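Local atomic coordinates of endoglucanase (Clostridium thermocellum, PDB entry 2E0P), a protein that probably hydrolyses internal beta-1,4-glucosidic bonds of cellulose and xyloglucan, and is represented here by its family 44 glycoside hydrolase domain. Residues Lys354-Glu359 with Val386-Phe391; Thr358-Gly363 with Asp376-Phe381. One frame throughout, in Å; residues are numbered along the deposited sequence.

Contact 1 of 2, residues Lys354-Glu359 with Val386-Phe391; sequences KLAITE and VYLATF. With BGC (beta-D-glucopyranose), chain B.
L355, I357 and T358 meet Y387, L388 and T390 along two neighbouring parallel strands, the last two barrel strands along the chain of a TIM barrel and the two strands of a beta-alpha-beta unit. Parallel strands bond alternately: Y387 N gives to L355 O at 2.7 Å, I357 N to L388 O at 3.0 Å, and T390 N to I357 O at 3.1 Å. L388 N is buried by the pairing and has no hydrogen-bond partner in the model. T390 adds a side-chain bond because its OG1 sits between backbone N and carbonyl carbon (chi1 41°), from where it reaches T358 O at 2.7 Å, well above the carbonyl plane. The same oxygen also accepts from N31, so two donors grip it, while T358 OG1 is bonded to D281. A356 and A389 point to opposite faces; A356 meets L388 CB on one, and on the other small A389 lets F381 of helix 368-383 lie close. The extended chain of K354 runs over the Y387 ring, CD 3.4 Å from its centroid; both polar ends turn to E226, by a salt bridge from NZ and a hydrogen bond from OH. At the chain's corner, E359 makes a salt bridge to R42 through OE2 and a hydrogen bond to Y285 through OE1, and OE2 accepts from O2 of the bound glucose at 2.9 Å.

Contact 2 of 2, residues Thr358-Gly363 with Asp376-Phe381; sequences TEYDYG and DVLGIF. With BGC (beta-D-glucopyranose), chain B.
Y360 and F381 form a T-shaped pair: the edge of F381 points at a face of Y360, with the planes at 88° and the centroids 5.5 Å apart. The meeting point is off-centre, for F381 CE2 stands over the rim of the tyrosine ring and comes to 3.9 Å from Y360 CE2. A chi1 of 69° swings the Y360 ring out toward the helix that carries V377, L378 and F381. L378 crosses Y360 at about a right angle and brings CD2 to 3.8 Å from Y360 OH; the hydroxyl itself is hydrogen-bonded to Q374, one turn earlier in the helix, which gives a polar end to an otherwise apolar setting. V377 serves both tyrosines with its two branches. CG2 sits over the middle of the Y362 ring, 3.6 Å from the centroid, in a CH-pi contact, whereas CG1 approaches Y360 CE1 at 4.3 Å. A beta-branched valine suits this spot, since its methyls diverge. Around Y362 the chain is held by an Asx turn: D361 OD1 accepts from G363 N at 2.9 Å, and G363 has the positive phi that glycine readily takes. Aromatic and aliphatic side chains thus hold the end of strand 354-360 and the loop after it against helix 368-383, the strand-to-helix packing of a beta-alpha-beta unit in a TIM barrel.

How the contacts relate
Contacts 1 and 2 lie with their centres about 9 Å apart and share T358 and E359, near the end of strand 354-360. Along the chain come that strand, helix 368-383 and then strand 388-391: contact 2 joins the first to the helix, contact 1 joins the two strands, and together they close one beta-alpha-beta unit of the barrel. Near its end the helix is tied to the connection by a probable hydrogen bond, V386 N to F381 O at 2.9 Å, and touches the strand itself through F381 CE2 against A389 CB, 3.5 Å. The shared E359 places both contacts beside the bound sugar, in keeping with substrate binding at the C-terminal strand ends of TIM barrels.

Contact 1 of 2, residues Lys354-Glu359 with Val386-Phe391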
loop_
_atom_site.group_PDB
_atom_site.type_symbol
_atom_site.label_atom_id
_atom_site.label_comp_id
_atom_site.label_asym_id
_atom_site.label_seq_id
_atom_site.Cartn_x
_atom_site.Cartn_y
_atom_site.Cartn_z
ATOM N N LYS A 354 4.588 11.398 5.498
ATOM C CA LYS A 354 4.978 10.023 5.216
ATOM C C LYS A 354 4.481 9.635 3.834
ATOM O O LYS A 354 3.702 10.368 3.225
ATOM C CB LYS A 354 4.380 9.102 6.287
ATOM C CG LYS A 354 4.866 9.461 7.697
ATOM C CD LYS A 354 4.075 8.750 8.785
ATOM C CE LYS A 354 4.548 9.202 10.165
ATOM N NZ LYS A 354 3.882 8.447 11.266
ATOM N N LEU A 355 4.940 8.487 3.338
ATOM C CA LEU A 355 4.538 8.008 2.012
ATOM C C LEU A 355 3.973 6.596 2.089
ATOM O O LEU A 355 4.555 5.721 2.725
ATOM C CB LEU A 355 5.739 8.020 1.059
ATOM C CG LEU A 355 5.500 7.454 -0.345
ATOM C CD1 LEU A 355 4.472 8.322 -1.075
ATOM C CD2 LEU A 355 6.824 7.407 -1.119
ATOM N N ALA A 356 2.831 6.375 1.447
ATOM C CA ALA A 356 2.229 5.045 1.450
ATOM C C ALA A 356 1.768 4.651 0.055
ATOM O O ALA A 356 1.308 5.506 -0.715
ATOM C CB ALA A 356 1.042 4.998 2.420
ATOM N N ILE A 357 1.919 3.366 -0.274
ATOM C CA ILE A 357 1.475 2.832 -1.566
ATOM C C ILE A 357 0.340 1.915 -1.136
ATOM O O ILE A 357 0.560 0.755 -0.772
ATOM C CB ILE A 357 2.573 2.005 -2.264
ATOM C CG1 ILE A 357 3.883 2.798 -2.300
ATOM C CG2 ILE A 357 2.112 1.634 -3.678
ATOM C CD1 ILE A 357 3.776 4.172 -2.995
ATOM N N THR A 358 -0.877 2.449 -1.160
ATOM C CA THR A 358 -2.020 1.699 -0.662
ATOM C C THR A 358 -2.666 0.675 -1.578
ATOM O O THR A 358 -3.576 -0.041 -1.162
ATOM C CB THR A 358 -3.079 2.648 -0.102
ATOM O OG1 THR A 358 -3.481 3.562 -1.121
ATOM C CG2 THR A 358 -2.517 3.414 1.089
ATOM N N GLU A 359 -2.231 0.640 -2.830
ATOM C CA GLU A 359 -2.665 -0.396 -3.772
ATOM C C GLU A 359 -1.518 -0.590 -4.757
ATOM O O GLU A 359 -0.914 0.386 -5.208
ATOM C CB GLU A 359 -3.926 -0.011 -4.560
ATOM C CG GLU A 359 -5.229 -0.148 -3.777
ATOM C CD GLU A 359 -6.447 0.155 -4.628
ATOM O OE1 GLU A 359 -6.397 -0.128 -5.844
ATOM O OE2 GLU A 359 -7.457 0.659 -4.082
ATOM N N VAL A 386 9.315 3.929 2.758
ATOM C CA VAL A 386 7.869 3.943 2.620
ATOM C C VAL A 386 7.287 3.607 4.003
ATOM O O VAL A 386 7.823 2.764 4.739
ATOM C CB VAL A 386 7.414 2.916 1.561
ATOM C CG1 VAL A 386 5.915 2.740 1.619
ATOM C CG2 VAL A 386 7.846 3.391 0.176
ATOM N N TYR A 387 6.204 4.286 4.366
ATOM C CA TYR A 387 5.586 4.103 5.677
ATOM C C TYR A 387 4.578 2.962 5.781
ATOM O O TYR A 387 4.536 2.239 6.786
ATOM C CB TYR A 387 4.911 5.417 6.086
ATOM C CG TYR A 387 4.159 5.372 7.399
ATOM C CD1 TYR A 387 4.840 5.189 8.604
ATOM C CD2 TYR A 387 2.777 5.558 7.443
ATOM C CE1 TYR A 387 4.165 5.203 9.825
ATOM C CE2 TYR A 387 2.086 5.571 8.661
ATOM C CZ TYR A 387 2.797 5.399 9.849
ATOM O OH TYR A 387 2.145 5.454 11.066
ATOM N N LEU A 388 3.756 2.807 4.749
ATOM C CA LEU A 388 2.740 1.772 4.767
ATOM C C LEU A 388 2.464 1.330 3.343
ATOM O O LEU A 388 2.535 2.133 2.408
ATOM C CB LEU A 388 1.458 2.328 5.423
ATOM C CG LEU A 388 0.242 1.390 5.498
ATOM C CD1 LEU A 388 -0.591 1.732 6.731
ATOM C CD2 LEU A 388 -0.605 1.501 4.217
ATOM N N ALA A 389 2.195 0.046 3.161
ATOM C CA ALA A 389 1.870 -0.437 1.827
ATOM C C ALA A 389 0.892 -1.576 1.964
ATOM O O ALA A 389 0.977 -2.369 2.907
ATOM C CB ALA A 389 3.126 -0.896 1.088
ATOM N N THR A 390 -0.050 -1.642 1.033
ATOM C CA THR A 390 -1.059 -2.691 1.047
ATOM C C THR A 390 -1.299 -3.239 -0.354
ATOM O O THR A 390 -1.783 -2.549 -1.250
ATOM C CB THR A 390 -2.404 -2.196 1.688
ATOM O OG1 THR A 390 -2.706 -0.866 1.243
ATOM C CG2 THR A 390 -2.291 -2.182 3.222
ATOM N N PHE A 391 -0.925 -4.498 -0.538
ATOM C CA PHE A 391 -1.095 -5.175 -1.809
ATOM C C PHE A 391 -2.586 -5.297 -2.147
ATOM O O PHE A 391 -3.417 -5.464 -1.241
ATOM C CB PHE A 391 -0.472 -6.576 -1.694
ATOM C CG PHE A 391 -0.792 -7.489 -2.842
ATOM C CD1 PHE A 391 -0.205 -7.292 -4.091
ATOM C CD2 PHE A 391 -1.663 -8.561 -2.671
ATOM C CE1 PHE A 391 -0.484 -8.153 -5.149
ATOM C CE2 PHE A 391 -1.945 -9.430 -3.734
ATOM C CZ PHE A 391 -1.351 -9.219 -4.971
HETATM C C2 BGC B . -8.730 0.209 -6.863
HETATM C C3 BGC B . -9.841 -0.852 -6.862
HETATM C C4 BGC B . -9.684 -1.772 -8.077
HETATM C C5 BGC B . -8.213 -2.103 -8.187
HETATM C C6 BGC B . -8.049 -3.049 -9.378
HETATM C C1 BGC B . -8.120 0.381 -8.255
HETATM O O1 BGC B . -8.958 0.804 -9.337
HETATM O O2 BGC B . -9.100 1.466 -6.288
HETATM O O3 BGC B . -11.159 -0.346 -6.648
HETATM O O4 BGC B . -10.436 -3.005 -8.096
HETATM O O5 BGC B . -7.488 -0.892 -8.503
HETATM O O6 BGC B . -6.715 -3.561 -9.431
#

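Contact 2 of 2, residues Thr358-Gly363 with Asp376-Phe381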
loop_
_atom_site.group_PDB
_atom_site.type_symbol
_atom_site.label_atom_id
_atom_site.label_comp_id
_atom_site.label_asym_id
_atom_site.label_seq_id
_atom_site.Cartn_x
_atom_site.Cartn_y
_atom_site.Cartn_z
ATOM N N THR A 358 -0.877 2.449 -1.160
ATOM C CA THR A 358 -2.020 1.699 -0.662
ATOM C C THR A 358 -2.666 0.675 -1.578
ATOM O O THR A 358 -3.576 -0.041 -1.162
ATOM C CB THR A 358 -3.079 2.648 -0.102
ATOM O OG1 THR A 358 -3.481 3.562 -1.121
ATOM C CG2 THR A 358 -2.517 3.414 1.089
ATOM N N GLU A 359 -2.231 0.640 -2.830
ATOM C CA GLU A 359 -2.665 -0.396 -3.772
ATOM C C GLU A 359 -1.518 -0.590 -4.757
ATOM O O GLU A 359 -0.914 0.386 -5.208
ATOM C CB GLU A 359 -3.926 -0.011 -4.560
ATOM C CG GLU A 359 -5.229 -0.148 -3.777
ATOM C CD GLU A 359 -6.447 0.155 -4.628
ATOM O OE1 GLU A 359 -6.397 -0.128 -5.844
ATOM O OE2 GLU A 359 -7.457 0.659 -4.082
ATOM N N TYR A 360 -1.213 -1.849 -5.069
ATOM C CA TYR A 360 -0.183 -2.188 -6.051
ATOM C C TYR A 360 -0.291 -3.681 -6.317
ATOM O O TYR A 360 -0.877 -4.426 -5.517
ATOM C CB TYR A 360 1.229 -1.832 -5.553
ATOM C CG TYR A 360 1.716 -2.686 -4.400
ATOM C CD1 TYR A 360 2.386 -3.887 -4.642
ATOM C CD2 TYR A 360 1.470 -2.315 -3.076
ATOM C CE1 TYR A 360 2.792 -4.708 -3.592
ATOM C CE2 TYR A 360 1.882 -3.127 -2.005
ATOM C CZ TYR A 360 2.537 -4.327 -2.280
ATOM O OH TYR A 360 2.919 -5.166 -1.252
ATOM N N ASP A 361 0.249 -4.106 -7.454
ATOM C CA ASP A 361 0.239 -5.517 -7.841
ATOM C C ASP A 361 1.186 -5.634 -9.029
ATOM O O ASP A 361 0.973 -4.993 -10.056
ATOM C CB ASP A 361 -1.191 -5.944 -8.227
ATOM C CG ASP A 361 -1.273 -7.373 -8.768
ATOM O OD1 ASP A 361 -0.330 -8.167 -8.582
ATOM O OD2 ASP A 361 -2.317 -7.702 -9.374
ATOM N N TYR A 362 2.251 -6.420 -8.873
ATOM C CA TYR A 362 3.215 -6.599 -9.947
ATOM C C TYR A 362 2.858 -7.768 -10.862
ATOM O O TYR A 362 3.586 -8.082 -11.799
ATOM C CB TYR A 362 4.634 -6.737 -9.363
ATOM C CG TYR A 362 5.224 -5.379 -9.072
ATOM C CD1 TYR A 362 4.657 -4.546 -8.101
ATOM C CD2 TYR A 362 6.269 -4.871 -9.847
ATOM C CE1 TYR A 362 5.111 -3.232 -7.920
ATOM C CE2 TYR A 362 6.729 -3.562 -9.674
ATOM C CZ TYR A 362 6.142 -2.751 -8.714
ATOM O OH TYR A 362 6.563 -1.455 -8.582
ATOM N N GLY A 363 1.712 -8.383 -10.593
ATOM C CA GLY A 363 1.241 -9.480 -11.422
ATOM C C GLY A 363 1.967 -10.784 -11.208
ATOM O O GLY A 363 2.806 -10.898 -10.320
ATOM N N ASP A 376 11.085 -8.223 -3.820
ATOM C CA ASP A 376 11.953 -7.116 -4.216
ATOM C C ASP A 376 11.293 -5.780 -3.831
ATOM O O ASP A 376 11.923 -4.899 -3.228
ATOM C CB ASP A 376 12.195 -7.205 -5.732
ATOM C CG ASP A 376 13.436 -6.455 -6.186
ATOM O OD1 ASP A 376 14.355 -6.250 -5.376
ATOM O OD2 ASP A 376 13.502 -6.087 -7.379
ATOM N N VAL A 377 10.024 -5.641 -4.199
ATOM C CA VAL A 377 9.255 -4.439 -3.891
ATOM C C VAL A 377 9.232 -4.170 -2.381
ATOM O O VAL A 377 9.418 -3.032 -1.952
ATOM C CB VAL A 377 7.810 -4.574 -4.446
ATOM C CG1 VAL A 377 6.912 -3.471 -3.892
ATOM C CG2 VAL A 377 7.835 -4.508 -5.987
ATOM N N LEU A 378 9.016 -5.204 -1.568
ATOM C CA LEU A 378 8.994 -5.004 -0.118
ATOM C C LEU A 378 10.366 -4.578 0.409
ATOM O O LEU A 378 10.458 -3.793 1.350
ATOM C CB LEU A 378 8.520 -6.275 0.600
ATOM C CG LEU A 378 7.070 -6.676 0.308
ATOM C CD1 LEU A 378 6.781 -8.024 0.976
ATOM C CD2 LEU A 378 6.121 -5.571 0.824
ATOM N N GLY A 379 11.432 -5.087 -0.206
ATOM C CA GLY A 379 12.765 -4.692 0.217
ATOM C C GLY A 379 12.991 -3.220 -0.108
ATOM O O GLY A 379 13.572 -2.476 0.682
ATOM N N ILE A 380 12.513 -2.799 -1.273
ATOM C CA ILE A 380 12.646 -1.419 -1.716
ATOM C C ILE A 380 11.826 -0.502 -0.810
ATOM O O ILE A 380 12.302 0.558 -0.404
ATOM C CB ILE A 380 12.161 -1.284 -3.187
ATOM C CG1 ILE A 380 13.135 -2.028 -4.100
ATOM C CG2 ILE A 380 12.038 0.185 -3.582
ATOM C CD1 ILE A 380 12.557 -2.407 -5.466
ATOM N N PHE A 381 10.597 -0.905 -0.492
ATOM C CA PHE A 381 9.749 -0.079 0.373
ATOM C C PHE A 381 10.453 0.152 1.709
ATOM O O PHE A 381 10.465 1.269 2.235
ATOM C CB PHE A 381 8.393 -0.763 0.638
ATOM C CG PHE A 381 7.419 -0.722 -0.529
ATOM C CD1 PHE A 381 7.648 0.071 -1.653
ATOM C CD2 PHE A 381 6.246 -1.477 -0.479
ATOM C CE1 PHE A 381 6.726 0.113 -2.701
ATOM C CE2 PHE A 381 5.319 -1.441 -1.523
ATOM C CZ PHE A 381 5.558 -0.647 -2.633
HETATM C C2 BGC B . -8.730 0.209 -6.863
HETATM C C3 BGC B . -9.841 -0.852 -6.862
HETATM C C4 BGC B . -9.684 -1.772 -8.077
HETATM C C5 BGC B . -8.213 -2.103 -8.187
HETATM C C6 BGC B . -8.049 -3.049 -9.378
HETATM C C1 BGC B . -8.120 0.381 -8.255
HETATM O O1 BGC B . -8.958 0.804 -9.337
HETATM O O2 BGC B . -9.100 1.466 -6.288
HETATM O O3 BGC B . -11.159 -0.346 -6.648
HETATM O O4 BGC B . -10.436 -3.005 -8.096
HETATM O O5 BGC B . -7.488 -0.892 -8.503
HETATM O O6 BGC B . -6.715 -3.561 -9.431
#